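ABC transporter, substrate binding protein (Mannopine) (Agrobacterium fabrum, PDB 5L9S) probably serves as the periplasmic substrate-binding component of an ABC transporter, capturing mannopine-type opines for uptake. Local coordinates at residues Ser110-Tyr115 with Trp226-Ala231. Sequence-based numbering, arbitrary orientation.
With ACT (acetate ion), chain C.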
# COMPACT_ATOMS: atom_id res chain seq x y z
N SER A 110 -5.02 1.18 -1.48
CA SER A 110 -5.49 2.51 -1.16
C SER A 110 -6.10 2.60 0.24
O SER A 110 -6.69 1.65 0.75
CB SER A 110 -6.50 2.98 -2.20
OG SER A 110 -5.91 3.16 -3.48
N THR A 111 -5.90 3.76 0.86
CA THR A 111 -6.49 4.16 2.14
C THR A 111 -7.16 5.46 1.70
O THR A 111 -6.50 6.36 1.20
CB THR A 111 -5.46 4.34 3.28
OG1 THR A 111 -4.67 3.16 3.42
CG2 THR A 111 -6.12 4.58 4.61
N LEU A 112 -8.48 5.48 1.75
CA LEU A 112 -9.21 6.62 1.24
C LEU A 112 -10.41 7.00 2.08
O LEU A 112 -10.74 6.34 3.07
CB LEU A 112 -9.65 6.37 -0.23
CG LEU A 112 -10.11 4.96 -0.69
CD1 LEU A 112 -11.29 4.41 0.14
CD2 LEU A 112 -10.50 5.01 -2.11
N LEU A 113 -11.09 8.06 1.63
CA LEU A 113 -12.29 8.59 2.20
C LEU A 113 -13.44 7.75 1.69
O LEU A 113 -13.66 7.64 0.48
CB LEU A 113 -12.46 10.06 1.74
CG LEU A 113 -13.78 10.76 2.09
CD1 LEU A 113 -13.93 10.94 3.54
CD2 LEU A 113 -13.84 12.08 1.45
N ALA A 114 -14.14 7.11 2.61
CA ALA A 114 -15.31 6.30 2.34
C ALA A 114 -16.44 6.89 3.19
O ALA A 114 -16.19 7.47 4.25
CB ALA A 114 -15.05 4.87 2.71
N TYR A 115 -17.68 6.78 2.69
CA TYR A 115 -18.87 7.34 3.32
C TYR A 115 -20.12 6.48 3.10
O TYR A 115 -20.21 5.74 2.11
CB TYR A 115 -19.10 8.77 2.78
CG TYR A 115 -19.06 8.85 1.27
CD1 TYR A 115 -20.16 8.47 0.51
CD2 TYR A 115 -17.91 9.25 0.60
CE1 TYR A 115 -20.10 8.45 -0.88
CE2 TYR A 115 -17.84 9.25 -0.79
CZ TYR A 115 -18.95 8.87 -1.53
OH TYR A 115 -18.92 8.85 -2.91
N TRP A 226 -16.94 5.87 -2.07
CA TRP A 226 -15.61 6.33 -1.72
C TRP A 226 -15.12 7.32 -2.73
O TRP A 226 -15.69 7.42 -3.83
CB TRP A 226 -14.61 5.18 -1.51
CG TRP A 226 -14.54 4.20 -2.65
CD1 TRP A 226 -13.80 4.30 -3.78
CD2 TRP A 226 -15.25 2.96 -2.73
NE1 TRP A 226 -14.01 3.20 -4.59
CE2 TRP A 226 -14.89 2.36 -3.96
CE3 TRP A 226 -16.16 2.30 -1.90
CZ2 TRP A 226 -15.39 1.12 -4.36
CZ3 TRP A 226 -16.68 1.08 -2.31
CH2 TRP A 226 -16.29 0.51 -3.52
N SER A 227 -14.08 8.08 -2.35
CA SER A 227 -13.46 9.06 -3.24
C SER A 227 -11.94 8.82 -3.38
O SER A 227 -11.27 8.54 -2.39
CB SER A 227 -13.76 10.46 -2.73
OG SER A 227 -12.99 11.38 -3.48
N TYR A 228 -11.40 8.96 -4.61
CA TYR A 228 -9.95 8.81 -4.87
C TYR A 228 -9.19 10.11 -4.69
O TYR A 228 -7.98 10.09 -4.82
CB TYR A 228 -9.65 8.20 -6.26
CG TYR A 228 -10.31 6.86 -6.48
CD1 TYR A 228 -9.98 5.76 -5.68
CD2 TYR A 228 -11.26 6.68 -7.47
CE1 TYR A 228 -10.64 4.54 -5.84
CE2 TYR A 228 -11.91 5.47 -7.64
CZ TYR A 228 -11.60 4.40 -6.82
OH TYR A 228 -12.26 3.21 -7.00
N ASP A 229 -9.88 11.21 -4.38
CA ASP A 229 -9.27 12.52 -4.16
C ASP A 229 -8.50 12.47 -2.83
O ASP A 229 -9.10 12.23 -1.76
CB ASP A 229 -10.34 13.61 -4.15
CG ASP A 229 -9.80 15.01 -4.33
OD1 ASP A 229 -9.44 15.64 -3.31
OD2 ASP A 229 -9.82 15.51 -5.48
N GLY A 230 -7.17 12.61 -2.93
CA GLY A 230 -6.26 12.55 -1.81
C GLY A 230 -6.11 11.16 -1.20
O GLY A 230 -5.67 11.04 -0.05
N ALA A 231 -6.48 10.10 -1.96
CA ALA A 231 -6.33 8.72 -1.49
C ALA A 231 -4.85 8.39 -1.32
O ALA A 231 -4.03 8.86 -2.09
CB ALA A 231 -6.97 7.76 -2.48
C ACT C . -21.64 8.00 -4.84
O ACT C . -20.96 6.95 -4.58
OXT ACT C . -21.50 9.13 -4.26
CH3 ACT C . -22.72 7.91 -5.95
O HOH W 1 -9.47 9.54 -0.64
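One methyl of L112, CD2, reaches both the W226 and Y228 rings. It meets each obliquely, lying 3.7 Å from Y228 CD1, while CD1 rests near W226 CB. Holding CG between its own backbone N and carbonyl carbon (chi1 38°) directs CD2 to the rings and CD1 to W226 CB. The backbone position sets L112 CB beside A231 CB at 3.8 Å, where a small methyl fits close to the chain. The two aromatic residues are tied together: W226 NE1 donates in the indole plane to Y228 OH (3.0 Å), which limits how the two rings can turn. Helix 211-219 adds L211 against both. Strands 103-116 and 224-240 run antiparallel here, in the mixed sheet of a periplasmic binding protein fold, and S227 N gives L113 O a nearly straight bond of 2.9 Å. Beyond S227 the second strand turns a corner through a type II turn, Y228 to A231, whose third position suits G230: lacking a side chain, glycine adopts positive phi readily. A water stands in for a direct L113 N to S227 O bond, accepting from the first and donating to the second and to D229 O. S227 suits the bend because its OG accepts from D229 N in an ST turn while also bonding Q125 O. Farther along, Y115 CE2 comes 3.7 Å from W226 N, and the tyrosine hydroxyl donates to an acetate ion, likely picked up from the crystallisation solution.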